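Local coordinates for EGF family domain-containing protein (Toxoplasma gondii, PDB 4Z80) that binds a peptide of its rhoptry neck partner RON2L1 and probably acts at the moving junction through which the parasite enters its host cell, at residues 10-15 with 464-469; 28-33 with 333-338; 61-66 with 88-93; 215-220 with 238-243; 362-367 with 434-439. One frame throughout, in Å; residues are numbered along the deposited sequence.

Contact 1. Residues 10-15 with 464-469; sequences TSRATY and AVLPED
Arg12 lays one face of its guanidinium group against the isopropyl end of Leu466, with CD2 of the leucine offset toward the rim and 3.3 Å from Arg12 NH2. The arginine reaches this place because CG stands opposite the backbone N (chi1 174°), which carries the chain off the flank of helix 8-16, and a bend at chi3 (-52°) turns the head over the leucine. Polar fixation comes from the adjoining residue, Ile463, whose carbonyl accepts from NE. One helical turn on, Tyr15 brings the CD2-CE2 side of its ring to the methyl of Ala464, CE2 to CB 3.6 Å, while its hydroxyl pairs with the backbone N of Asp461. The loop so covered runs beside strands 363-366 and 436-440, to which Leu466 and Pro467 are hydrogen-bonded. With no hydrogen bond between 10-15 and 464-469, the evidence points to van der Waals contact, a guanidinium face on a leucine and a ring on a methyl, oriented by polar bonds to Asp461 and Ile463.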
# COMPACT_ATOMS: atom_id res chain seq x y z
N THR A 10 2.88 26.74 -21.39
CA THR A 10 3.28 25.35 -21.52
C THR A 10 3.83 24.80 -20.21
O THR A 10 3.49 23.69 -19.79
CB THR A 10 4.33 25.18 -22.63
OG1 THR A 10 3.76 25.58 -23.88
CG2 THR A 10 4.81 23.73 -22.74
N SER A 11 4.66 25.59 -19.54
CA SER A 11 5.21 25.16 -18.26
C SER A 11 4.12 24.99 -17.22
O SER A 11 4.19 24.08 -16.40
CB SER A 11 6.25 26.16 -17.77
OG SER A 11 7.41 26.10 -18.59
N ARG A 12 3.13 25.87 -17.25
CA ARG A 12 2.00 25.79 -16.33
C ARG A 12 1.22 24.50 -16.56
O ARG A 12 0.87 23.81 -15.60
CB ARG A 12 1.09 27.01 -16.50
CG ARG A 12 -0.20 26.96 -15.67
CD ARG A 12 -0.94 28.28 -15.69
NE ARG A 12 -0.03 29.37 -15.33
CZ ARG A 12 0.47 30.27 -16.17
NH1 ARG A 12 0.13 30.27 -17.46
NH2 ARG A 12 1.30 31.20 -15.71
N ALA A 13 0.94 24.19 -17.82
CA ALA A 13 0.22 22.96 -18.14
C ALA A 13 1.00 21.73 -17.69
O ALA A 13 0.43 20.78 -17.14
CB ALA A 13 -0.08 22.89 -19.64
N THR A 14 2.31 21.73 -17.91
CA THR A 14 3.15 20.61 -17.50
C THR A 14 3.10 20.41 -15.99
O THR A 14 2.99 19.28 -15.51
CB THR A 14 4.61 20.82 -17.95
OG1 THR A 14 4.66 20.75 -19.38
CG2 THR A 14 5.54 19.77 -17.37
N TYR A 15 3.16 21.51 -15.24
CA TYR A 15 3.08 21.44 -13.78
C TYR A 15 1.70 20.95 -13.33
O TYR A 15 1.60 20.06 -12.49
CB TYR A 15 3.40 22.80 -13.15
CG TYR A 15 3.10 22.85 -11.66
CD1 TYR A 15 3.95 22.24 -10.74
CD2 TYR A 15 1.96 23.47 -11.18
CE1 TYR A 15 3.67 22.27 -9.37
CE2 TYR A 15 1.68 23.50 -9.82
CZ TYR A 15 2.53 22.90 -8.93
OH TYR A 15 2.23 22.94 -7.58
N ALA A 464 1.74 28.02 -11.43
CA ALA A 464 0.31 27.68 -11.49
C ALA A 464 -0.62 28.87 -11.31
O ALA A 464 -1.78 28.83 -11.73
CB ALA A 464 -0.01 26.65 -10.45
N VAL A 465 -0.13 29.93 -10.68
CA VAL A 465 -0.98 31.00 -10.19
C VAL A 465 -1.12 32.12 -11.22
O VAL A 465 -0.14 32.60 -11.78
CB VAL A 465 -0.43 31.55 -8.85
CG1 VAL A 465 -1.27 32.69 -8.34
CG2 VAL A 465 -0.39 30.44 -7.81
N LEU A 466 -2.37 32.48 -11.50
CA LEU A 466 -2.69 33.59 -12.40
C LEU A 466 -3.67 34.53 -11.71
O LEU A 466 -4.42 34.12 -10.83
CB LEU A 466 -3.30 33.08 -13.71
CG LEU A 466 -2.38 32.31 -14.65
CD1 LEU A 466 -3.19 31.70 -15.79
CD2 LEU A 466 -1.29 33.21 -15.20
N PRO A 467 -3.67 35.81 -12.12
CA PRO A 467 -4.68 36.73 -11.60
C PRO A 467 -6.09 36.28 -11.98
O PRO A 467 -6.27 35.70 -13.05
CB PRO A 467 -4.33 38.07 -12.26
CG PRO A 467 -3.50 37.71 -13.45
CD PRO A 467 -2.78 36.45 -13.10
N GLU A 468 -7.06 36.54 -11.11
CA GLU A 468 -8.43 36.12 -11.37
C GLU A 468 -9.05 36.96 -12.48
O GLU A 468 -8.85 38.17 -12.54
CB GLU A 468 -9.29 36.23 -10.10
CG GLU A 468 -10.76 35.89 -10.35
CD GLU A 468 -11.60 35.80 -9.08
OE1 GLU A 468 -11.07 36.09 -7.98
OE2 GLU A 468 -12.79 35.43 -9.19
N ASP A 469 -9.77 36.29 -13.36
CA ASP A 469 -10.67 36.97 -14.28
C ASP A 469 -11.91 37.39 -13.50
O ASP A 469 -12.79 36.58 -13.24
CB ASP A 469 -11.05 36.06 -15.45
CG ASP A 469 -11.91 36.76 -16.49
OD1 ASP A 469 -12.36 37.90 -16.24
OD2 ASP A 469 -12.13 36.17 -17.57

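Contact 2. Residues 28-33 with 333-338; sequences LIWDKD and TSHTRP
The imidazole of His335 lies with one face under the carbonyl of Leu28: the oxygen sits above the ring near its rim, 3.0 Å from His335 CG. A water covers the opposite face, also off-centre. Trp30 is turned differently. Its five-membered ring and the imidazole have centroids 4.8 Å apart and planes inclined by 33°, an oblique pairing, with Trp30 NE1 3.3 Å from His335 CD2; the two side chains run antiparallel where they pass. The meeting place joins strand 27-30, an outer strand of a three-stranded antiparallel sheet, to the loop between strand 329-332 and helix 340-343, a loop in the part of the chain related to apical membrane antigen 1. Glu177 ties both sides together, its OE2 accepting from His335 NE2 and from the backbone N of Trp30. Leu28, with CG held between its backbone N and carbonyl carbon (chi1 70°), places CD1 3.7 Å from His335 CB and also over a face of the indole; CD2 reaches Arg337 CB. The far edge of the indole points into the loop, Trp30 CH2 lying 3.3 Å from Thr336 O, a buried carbonyl oxygen for which the model holds no hydrogen-bond partner. A second water accepts from Leu28 N and donates to His335 O, the latter at 2.8 Å.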
# COMPACT_ATOMS: atom_id res chain seq x y z
N LEU A 28 -1.57 0.25 -13.74
CA LEU A 28 -0.47 -0.19 -14.58
C LEU A 28 0.05 -1.54 -14.12
O LEU A 28 -0.15 -1.96 -12.97
CB LEU A 28 0.66 0.83 -14.59
CG LEU A 28 1.53 1.06 -13.35
CD1 LEU A 28 2.64 0.02 -13.18
CD2 LEU A 28 2.15 2.45 -13.41
N ILE A 29 0.68 -2.23 -15.06
CA ILE A 29 1.39 -3.45 -14.77
C ILE A 29 2.79 -3.32 -15.36
O ILE A 29 2.98 -2.61 -16.35
CB ILE A 29 0.68 -4.69 -15.34
CG1 ILE A 29 0.36 -4.47 -16.81
CG2 ILE A 29 -0.61 -4.96 -14.56
CD1 ILE A 29 0.24 -5.73 -17.57
N TRP A 30 3.77 -3.99 -14.76
CA TRP A 30 5.16 -3.88 -15.22
C TRP A 30 5.37 -4.82 -16.40
O TRP A 30 4.94 -5.97 -16.36
CB TRP A 30 6.14 -4.20 -14.08
CG TRP A 30 5.90 -3.38 -12.85
CD1 TRP A 30 5.42 -3.82 -11.65
CD2 TRP A 30 6.08 -1.97 -12.71
NE1 TRP A 30 5.30 -2.77 -10.77
CE2 TRP A 30 5.71 -1.63 -11.39
CE3 TRP A 30 6.53 -0.95 -13.57
CZ2 TRP A 30 5.75 -0.32 -10.92
CZ3 TRP A 30 6.58 0.35 -13.09
CH2 TRP A 30 6.20 0.65 -11.77
N ASP A 31 6.00 -4.32 -17.45
CA ASP A 31 6.36 -5.15 -18.59
C ASP A 31 7.43 -4.46 -19.43
O ASP A 31 7.30 -3.28 -19.74
CB ASP A 31 5.13 -5.45 -19.45
CG ASP A 31 5.37 -6.60 -20.41
OD1 ASP A 31 5.99 -6.36 -21.46
OD2 ASP A 31 4.96 -7.74 -20.10
N LYS A 32 8.48 -5.19 -19.79
CA LYS A 32 9.58 -4.56 -20.51
C LYS A 32 9.18 -4.17 -21.94
O LYS A 32 9.89 -3.41 -22.59
CB LYS A 32 10.81 -5.48 -20.53
CG LYS A 32 10.63 -6.81 -21.22
CD LYS A 32 11.90 -7.64 -21.10
CE LYS A 32 11.68 -9.06 -21.56
NZ LYS A 32 11.16 -9.12 -22.95
N ASP A 33 8.03 -4.66 -22.41
CA ASP A 33 7.50 -4.27 -23.72
C ASP A 33 6.36 -3.26 -23.61
O ASP A 33 5.71 -2.94 -24.61
CB ASP A 33 7.02 -5.51 -24.48
CG ASP A 33 8.16 -6.43 -24.88
OD1 ASP A 33 9.29 -5.94 -25.09
OD2 ASP A 33 7.92 -7.65 -24.98
N THR A 333 0.30 1.41 -3.62
CA THR A 333 0.09 0.13 -4.30
C THR A 333 1.40 -0.37 -4.91
O THR A 333 2.36 0.38 -5.11
CB THR A 333 -0.99 0.22 -5.38
OG1 THR A 333 -0.51 0.94 -6.52
CG2 THR A 333 -2.25 0.89 -4.84
N SER A 334 1.41 -1.66 -5.21
CA SER A 334 2.59 -2.31 -5.77
C SER A 334 2.95 -1.69 -7.11
O SER A 334 4.12 -1.67 -7.50
CB SER A 334 2.32 -3.81 -5.91
OG SER A 334 3.51 -4.54 -6.18
N HIS A 335 1.94 -1.16 -7.80
CA HIS A 335 2.12 -0.58 -9.12
C HIS A 335 2.06 0.95 -9.05
O HIS A 335 1.24 1.60 -9.70
CB HIS A 335 1.06 -1.13 -10.07
CG HIS A 335 1.19 -2.61 -10.33
ND1 HIS A 335 0.36 -3.55 -9.76
CD2 HIS A 335 2.06 -3.30 -11.11
CE1 HIS A 335 0.71 -4.75 -10.17
NE2 HIS A 335 1.74 -4.63 -10.99
N THR A 336 2.94 1.53 -8.24
CA THR A 336 3.07 2.97 -8.15
C THR A 336 3.91 3.47 -9.33
O THR A 336 4.92 2.85 -9.67
CB THR A 336 3.72 3.35 -6.82
OG1 THR A 336 2.83 2.99 -5.74
CG2 THR A 336 4.01 4.84 -6.73
N ARG A 337 3.51 4.58 -9.94
CA ARG A 337 4.21 5.07 -11.13
C ARG A 337 5.48 5.82 -10.69
O ARG A 337 5.47 6.57 -9.72
CB ARG A 337 3.29 5.94 -12.01
CG ARG A 337 2.63 7.17 -11.35
CD ARG A 337 1.62 7.81 -12.29
NE ARG A 337 2.24 8.13 -13.58
CZ ARG A 337 1.60 8.24 -14.74
NH1 ARG A 337 0.28 8.07 -14.83
NH2 ARG A 337 2.29 8.53 -15.83
N PRO A 338 6.59 5.58 -11.40
CA PRO A 338 7.88 6.11 -10.97
C PRO A 338 8.02 7.61 -11.21
O PRO A 338 8.93 8.24 -10.67
CB PRO A 338 8.88 5.32 -11.82
CG PRO A 338 8.13 4.93 -13.02
CD PRO A 338 6.72 4.68 -12.55
O HOH W 1 -1.35 1.12 -10.62
O HOH W 2 4.36 -4.59 -8.73

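Contact 3. Residues 61-66 with 88-93; sequences SEMYDS and PYMAAG
Ser61 and Met90 form the hydrogen-bonded pair of a small two-stranded antiparallel sheet, strand 60-62 against 89-91, with Glu62 and Tyr89 as the adjacent non-hydrogen-bonded pair. Three backbone bonds define the register: Ser61 N to Met90 O at 3.0 Å, Met90 N to Ser61 O at 2.8 Å, and, beyond the end of the strand, Met63 N to Pro88 O at 3.0 Å, almost straight at 175°. Apolar contacts gather round Met90. Its CG occupies the place between backbone N and carbonyl carbon (chi1 61°) and the chain then runs extended, which brings CE between Ser61 OG and Tyr64 CB, 3.9 Å from the latter. Met63 crosses it at about a right angle, CE to Met90 CB 4.0 Å. Ser61 OG itself is hydrogen-bonded to Asp27 OD1, linking the pair to strand 27-30. On the more open side the contact is polar and water-mediated. Glu62 and Tyr89 lie side by side, carboxylate and ring planes 77° apart, with Glu62 OE2 at the ring edge, 3.6 Å from Tyr89 CE1; one water donates to Glu62 OE2 at 2.8 Å and also hydrogen-bonds Tyr89 OH at 2.8 Å.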
# COMPACT_ATOMS: atom_id res chain seq x y z
N SER A 61 -7.98 -3.55 -9.25
CA SER A 61 -8.03 -4.10 -10.59
C SER A 61 -7.85 -5.61 -10.50
O SER A 61 -7.46 -6.14 -9.46
CB SER A 61 -6.96 -3.49 -11.49
OG SER A 61 -5.67 -3.88 -11.06
N GLU A 62 -8.15 -6.31 -11.59
CA GLU A 62 -8.02 -7.75 -11.58
C GLU A 62 -6.60 -8.20 -11.30
O GLU A 62 -5.65 -7.68 -11.89
CB GLU A 62 -8.49 -8.33 -12.92
CG GLU A 62 -10.00 -8.31 -13.10
CD GLU A 62 -10.58 -6.94 -13.39
OE1 GLU A 62 -9.82 -6.00 -13.72
OE2 GLU A 62 -11.82 -6.80 -13.29
N MET A 63 -6.46 -9.15 -10.40
CA MET A 63 -5.17 -9.73 -10.11
C MET A 63 -4.48 -10.11 -11.42
O MET A 63 -5.05 -10.78 -12.28
CB MET A 63 -5.31 -10.95 -9.20
CG MET A 63 -3.99 -11.70 -8.95
SD MET A 63 -2.68 -10.71 -8.21
CE MET A 63 -3.27 -10.58 -6.51
N TYR A 64 -3.25 -9.63 -11.56
CA TYR A 64 -2.44 -9.87 -12.74
C TYR A 64 -1.22 -10.67 -12.32
O TYR A 64 -0.45 -10.22 -11.46
CB TYR A 64 -2.02 -8.54 -13.37
CG TYR A 64 -1.10 -8.67 -14.56
CD1 TYR A 64 -1.62 -8.95 -15.82
CD2 TYR A 64 0.26 -8.46 -14.44
CE1 TYR A 64 -0.79 -9.05 -16.92
CE2 TYR A 64 1.10 -8.56 -15.54
CZ TYR A 64 0.57 -8.85 -16.77
OH TYR A 64 1.40 -8.94 -17.86
N ASP A 65 -1.05 -11.84 -12.90
CA ASP A 65 0.09 -12.70 -12.59
C ASP A 65 0.76 -13.16 -13.87
O ASP A 65 0.25 -14.03 -14.58
CB ASP A 65 -0.35 -13.89 -11.74
CG ASP A 65 0.82 -14.61 -11.10
OD1 ASP A 65 1.91 -14.60 -11.70
OD2 ASP A 65 0.65 -15.17 -9.99
N SER A 66 1.92 -12.57 -14.16
CA SER A 66 2.68 -12.90 -15.36
C SER A 66 3.91 -13.75 -15.01
O SER A 66 4.88 -13.78 -15.76
CB SER A 66 3.10 -11.64 -16.09
OG SER A 66 3.85 -10.78 -15.25
N PRO A 88 -11.47 -11.45 -7.72
CA PRO A 88 -10.06 -11.53 -7.32
C PRO A 88 -9.29 -10.28 -7.73
O PRO A 88 -8.73 -10.19 -8.82
CB PRO A 88 -9.55 -12.78 -8.05
CG PRO A 88 -10.46 -12.98 -9.17
CD PRO A 88 -11.77 -12.33 -8.86
N TYR A 89 -9.34 -9.29 -6.85
CA TYR A 89 -8.76 -7.98 -7.08
C TYR A 89 -7.46 -7.75 -6.32
O TYR A 89 -7.35 -8.09 -5.13
CB TYR A 89 -9.75 -6.89 -6.65
CG TYR A 89 -10.93 -6.61 -7.56
CD1 TYR A 89 -10.83 -6.70 -8.94
CD2 TYR A 89 -12.13 -6.19 -7.01
CE1 TYR A 89 -11.92 -6.41 -9.75
CE2 TYR A 89 -13.22 -5.91 -7.81
CZ TYR A 89 -13.11 -6.02 -9.17
OH TYR A 89 -14.21 -5.72 -9.95
N MET A 90 -6.49 -7.13 -6.99
CA MET A 90 -5.35 -6.52 -6.31
C MET A 90 -5.63 -5.04 -6.06
O MET A 90 -6.38 -4.41 -6.81
CB MET A 90 -4.06 -6.71 -7.12
CG MET A 90 -4.06 -6.09 -8.49
SD MET A 90 -2.57 -6.60 -9.40
CE MET A 90 -2.78 -5.62 -10.88
N ALA A 91 -5.02 -4.49 -5.02
CA ALA A 91 -5.08 -3.06 -4.75
C ALA A 91 -4.38 -2.32 -5.89
O ALA A 91 -3.27 -2.68 -6.28
CB ALA A 91 -4.43 -2.73 -3.41
N ALA A 92 -5.03 -1.28 -6.41
CA ALA A 92 -4.58 -0.60 -7.62
C ALA A 92 -4.66 0.90 -7.46
O ALA A 92 -5.42 1.41 -6.62
CB ALA A 92 -5.40 -1.04 -8.81
N GLY A 93 -3.90 1.61 -8.30
CA GLY A 93 -3.87 3.06 -8.31
C GLY A 93 -2.43 3.53 -8.31
O GLY A 93 -1.71 3.32 -7.34
O HOH W 3 -13.41 -4.70 -12.47

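Contact 4. Residues 215-220 with 238-243; sequences GGHKGY and HVTKGM
Gly215 lies flat against the backbone of the partner segment, its CA 3.4 Å from Lys241 C; at its positive phi (96°) a beta carbon would press on the preceding carbonyl O and crowd Lys241 and Gly242. A water here donates to Lys241 O, bonds Thr240 OG1 and accepts weakly from Gly215 N. Gly216 follows, its N giving a 2.8 Å bond to Thr240 O that arrives well above the carbonyl plane, while its CA meets Val239 CG1 at 3.6 Å. His217 is gripped twice by Thr240: the histidine N donates to Thr240 OG1 at 3.1 Å, and His217 O accepts from Thr240 N at 2.9 Å, in the carbonyl plane. The hydroxyl can face this backbone because chi1 of Thr240 (64°) sets OG1 between its own N and carbonyl carbon. Lys218 and Val239 then make a non-hydrogen-bonded pair with side chains on one face. Gly219 closes the register with His238, Gly219 N to His238 O at 2.9 Å and His238 N to Gly219 O at 2.8 Å. Past it, Tyr220 O touches His238 CB, and the imidazole is fixed from outside by Glu208 and by an edge-to-face meeting with Tyr222. These bonds define a short two-stranded antiparallel sheet closing a long connection without helix or strand.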
# COMPACT_ATOMS: atom_id res chain seq x y z
N GLY A 215 10.36 -3.05 12.67
CA GLY A 215 10.30 -3.81 13.91
C GLY A 215 9.35 -3.25 14.94
O GLY A 215 8.89 -2.10 14.84
N GLY A 216 9.04 -4.07 15.94
CA GLY A 216 8.28 -3.63 17.09
C GLY A 216 6.81 -4.00 17.04
O GLY A 216 6.05 -3.60 17.90
N HIS A 217 6.43 -4.79 16.03
CA HIS A 217 5.02 -5.09 15.78
C HIS A 217 4.62 -6.48 16.26
O HIS A 217 5.48 -7.36 16.40
CB HIS A 217 4.71 -4.97 14.29
CG HIS A 217 5.20 -3.69 13.68
ND1 HIS A 217 4.70 -2.46 14.05
CD2 HIS A 217 6.13 -3.45 12.73
CE1 HIS A 217 5.31 -1.51 13.35
NE2 HIS A 217 6.18 -2.09 12.55
N LYS A 218 3.33 -6.68 16.49
CA LYS A 218 2.81 -7.99 16.86
C LYS A 218 2.69 -8.88 15.62
O LYS A 218 1.96 -8.54 14.68
CB LYS A 218 1.46 -7.85 17.56
CG LYS A 218 1.56 -7.16 18.91
CD LYS A 218 0.19 -6.74 19.44
CE LYS A 218 0.31 -5.65 20.51
NZ LYS A 218 0.89 -4.39 19.97
N GLY A 219 3.39 -10.01 15.63
CA GLY A 219 3.44 -10.88 14.47
C GLY A 219 3.49 -12.36 14.83
O GLY A 219 3.45 -12.74 16.01
N TYR A 220 3.56 -13.19 13.81
CA TYR A 220 3.50 -14.62 14.01
C TYR A 220 4.79 -15.14 14.63
O TYR A 220 5.85 -14.53 14.48
CB TYR A 220 3.19 -15.35 12.69
CG TYR A 220 4.34 -15.71 11.77
CD1 TYR A 220 4.94 -14.76 10.95
CD2 TYR A 220 4.77 -17.03 11.66
CE1 TYR A 220 5.96 -15.11 10.07
CE2 TYR A 220 5.78 -17.39 10.79
CZ TYR A 220 6.38 -16.42 10.01
OH TYR A 220 7.38 -16.79 9.14
N HIS A 238 4.62 -12.62 18.57
CA HIS A 238 6.06 -12.42 18.57
C HIS A 238 6.36 -11.00 18.11
O HIS A 238 5.75 -10.53 17.15
CB HIS A 238 6.72 -13.43 17.64
CG HIS A 238 8.16 -13.14 17.35
ND1 HIS A 238 9.16 -13.35 18.28
CD2 HIS A 238 8.76 -12.65 16.24
CE1 HIS A 238 10.32 -13.00 17.75
NE2 HIS A 238 10.11 -12.57 16.52
N VAL A 239 7.29 -10.31 18.77
CA VAL A 239 7.59 -8.93 18.38
C VAL A 239 8.57 -8.95 17.21
O VAL A 239 9.65 -9.53 17.30
CB VAL A 239 8.18 -8.10 19.53
CG1 VAL A 239 8.45 -6.67 19.07
CG2 VAL A 239 7.24 -8.10 20.71
N THR A 240 8.18 -8.31 16.11
CA THR A 240 8.99 -8.34 14.91
C THR A 240 10.26 -7.51 15.03
O THR A 240 10.36 -6.57 15.83
CB THR A 240 8.21 -7.83 13.69
OG1 THR A 240 7.89 -6.44 13.88
CG2 THR A 240 6.93 -8.62 13.47
N LYS A 241 11.24 -7.88 14.21
CA LYS A 241 12.44 -7.08 14.02
C LYS A 241 12.33 -6.30 12.73
O LYS A 241 11.36 -6.45 11.98
CB LYS A 241 13.67 -7.98 13.99
CG LYS A 241 13.90 -8.78 15.25
CD LYS A 241 14.34 -7.90 16.41
CE LYS A 241 14.84 -8.75 17.57
NZ LYS A 241 13.93 -9.91 17.83
N GLY A 242 13.32 -5.46 12.45
CA GLY A 242 13.32 -4.66 11.24
C GLY A 242 14.12 -5.28 10.11
O GLY A 242 14.86 -6.23 10.33
N MET A 243 13.98 -4.73 8.91
CA MET A 243 14.82 -5.12 7.78
C MET A 243 16.28 -4.91 8.11
O MET A 243 16.63 -3.98 8.84
CB MET A 243 14.49 -4.32 6.52
CG MET A 243 13.05 -4.44 6.04
SD MET A 243 12.73 -3.31 4.67
CE MET A 243 13.62 -4.13 3.36
O HOH W 4 8.87 -5.34 11.43

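Contact 5. Residues 362-367 with 434-439; sequences KYCKPM and PECLIH
Cys364 turns SG opposite its backbone N (chi1 -168°), while Cys436 holds SG between its backbone N and carbonyl carbon; these two settings bring the sulfurs to 2.1 Å, Cys364 SG to Cys436 SG. The torsion about the S-S bond is 94°, close to the 90° of a relaxed disulfide. Ile438 packs beside it: CG1 is 3.7 Å from Cys364 SG, and CD1 extends along the neighbouring backbone to within 3.6 Å of Cys364 O. The same methyl meets the ring of Pro366, CD1 to Pro366 CD 3.7 Å, the isoleucine passing the proline at a slant. At the other end Met367 bends at its last torsion and sets the sulfur against Pro434, Met367 SD to Pro434 CA 3.7 Å. No hydrogen bond joins the two segments, whose strands run at 84° to one another with axes 6.7 Å apart at closest approach. Their backbone partners lie elsewhere: both pair with strand 353-359, and Glu435 and Cys436 together face Gly356 in a classic beta bulge. Cys364 also bonds the backbone of Pro467 and Asp469. The geometry is that of a disulfide joining the two outer strands of a three-stranded antiparallel sheet, probably part of a PAN-type domain as in the AMA1 family.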
# COMPACT_ATOMS: atom_id res chain seq x y z
N LYS A 362 -4.37 34.60 -19.95
CA LYS A 362 -3.47 34.94 -18.85
C LYS A 362 -4.20 35.18 -17.53
O LYS A 362 -3.63 35.73 -16.59
CB LYS A 362 -2.63 36.18 -19.22
CG LYS A 362 -3.26 37.06 -20.29
CD LYS A 362 -2.48 38.36 -20.48
CE LYS A 362 -2.75 39.35 -19.35
NZ LYS A 362 -2.34 40.73 -19.72
N TYR A 363 -5.45 34.74 -17.45
CA TYR A 363 -6.22 34.83 -16.22
C TYR A 363 -6.74 33.46 -15.82
O TYR A 363 -6.64 32.50 -16.59
CB TYR A 363 -7.37 35.83 -16.36
CG TYR A 363 -6.89 37.23 -16.67
CD1 TYR A 363 -6.59 38.11 -15.65
CD2 TYR A 363 -6.72 37.65 -17.98
CE1 TYR A 363 -6.13 39.39 -15.92
CE2 TYR A 363 -6.26 38.93 -18.26
CZ TYR A 363 -5.97 39.79 -17.23
OH TYR A 363 -5.51 41.07 -17.49
N CYS A 364 -7.27 33.38 -14.61
CA CYS A 364 -7.79 32.15 -14.06
C CYS A 364 -9.19 32.44 -13.53
O CYS A 364 -9.40 33.46 -12.88
CB CYS A 364 -6.87 31.61 -12.96
SG CYS A 364 -7.21 29.91 -12.41
N LYS A 365 -10.14 31.58 -13.84
CA LYS A 365 -11.47 31.68 -13.24
C LYS A 365 -11.74 30.42 -12.42
O LYS A 365 -11.27 29.33 -12.77
CB LYS A 365 -12.54 31.88 -14.31
CG LYS A 365 -12.62 30.78 -15.35
CD LYS A 365 -13.70 31.09 -16.40
CE LYS A 365 -13.76 30.00 -17.46
NZ LYS A 365 -14.75 30.33 -18.52
N PRO A 366 -12.48 30.57 -11.31
CA PRO A 366 -12.71 29.39 -10.49
C PRO A 366 -13.51 28.35 -11.25
O PRO A 366 -14.31 28.67 -12.13
CB PRO A 366 -13.49 29.93 -9.29
CG PRO A 366 -14.05 31.23 -9.74
CD PRO A 366 -13.07 31.78 -10.72
N MET A 367 -13.25 27.09 -10.93
CA MET A 367 -13.99 26.01 -11.53
C MET A 367 -15.44 26.10 -11.05
O MET A 367 -15.72 26.76 -10.05
CB MET A 367 -13.36 24.66 -11.18
CG MET A 367 -11.87 24.57 -11.55
SD MET A 367 -11.27 22.90 -11.86
CE MET A 367 -11.44 22.15 -10.25
N PRO A 434 -8.31 20.78 -13.13
CA PRO A 434 -7.85 22.17 -12.99
C PRO A 434 -6.67 22.53 -13.90
O PRO A 434 -5.86 21.66 -14.24
CB PRO A 434 -7.43 22.25 -11.52
CG PRO A 434 -6.97 20.87 -11.20
CD PRO A 434 -7.89 19.95 -11.98
N GLU A 435 -6.58 23.80 -14.27
CA GLU A 435 -5.54 24.28 -15.18
C GLU A 435 -4.71 25.40 -14.57
O GLU A 435 -3.67 25.76 -15.10
CB GLU A 435 -6.15 24.78 -16.48
CG GLU A 435 -7.01 23.77 -17.20
CD GLU A 435 -7.87 24.40 -18.28
OE1 GLU A 435 -7.80 25.63 -18.47
OE2 GLU A 435 -8.64 23.65 -18.93
N CYS A 436 -5.19 25.97 -13.47
CA CYS A 436 -4.51 27.07 -12.81
C CYS A 436 -5.04 27.26 -11.40
O CYS A 436 -6.00 26.61 -10.99
CB CYS A 436 -4.67 28.37 -13.61
SG CYS A 436 -6.41 28.84 -13.98
N LEU A 437 -4.39 28.15 -10.66
CA LEU A 437 -4.78 28.47 -9.30
C LEU A 437 -4.90 29.97 -9.12
O LEU A 437 -4.18 30.75 -9.75
CB LEU A 437 -3.76 27.90 -8.30
CG LEU A 437 -3.63 26.38 -8.29
CD1 LEU A 437 -2.36 25.96 -7.57
CD2 LEU A 437 -4.85 25.75 -7.64
N ILE A 438 -5.84 30.38 -8.27
CA ILE A 438 -6.04 31.77 -7.91
C ILE A 438 -5.63 31.97 -6.47
O ILE A 438 -6.07 31.22 -5.60
CB ILE A 438 -7.52 32.20 -8.06
CG1 ILE A 438 -8.00 31.98 -9.50
CG2 ILE A 438 -7.73 33.65 -7.64
CD1 ILE A 438 -9.52 32.03 -9.63
N HIS A 439 -4.81 32.97 -6.19
CA HIS A 439 -4.41 33.25 -4.81
C HIS A 439 -5.55 33.88 -4.02
O HIS A 439 -6.27 34.74 -4.53
CB HIS A 439 -3.19 34.17 -4.76
CG HIS A 439 -2.67 34.39 -3.38
ND1 HIS A 439 -3.05 35.46 -2.60
CD2 HIS A 439 -1.81 33.66 -2.63
CE1 HIS A 439 -2.44 35.39 -1.43
NE2 HIS A 439 -1.68 34.30 -1.42

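In the fold
Two groups emerge. Contacts 1 and 5 lie with centres 7 Å apart and abut, since the loop 464-469 is hydrogen-bonded to both strands of contact 5 (Ala464 with Leu437, Asp469 with Cys364). Contacts 2 and 3, 11 Å apart by centres, touch through Thr333 with Gly93 and Ile29 with Tyr64. Contact 4 stands apart, across the chain's centre from contacts 1 and 5. Contacts 2 and 5 are buried, and their segments meet without direct hydrogen bonds, through rings and waters in one and a disulfide in the other. Contacts 3 and 4, partly buried, rest on antiparallel backbone pairing, whereas contact 1 is a partly buried side-chain overlap.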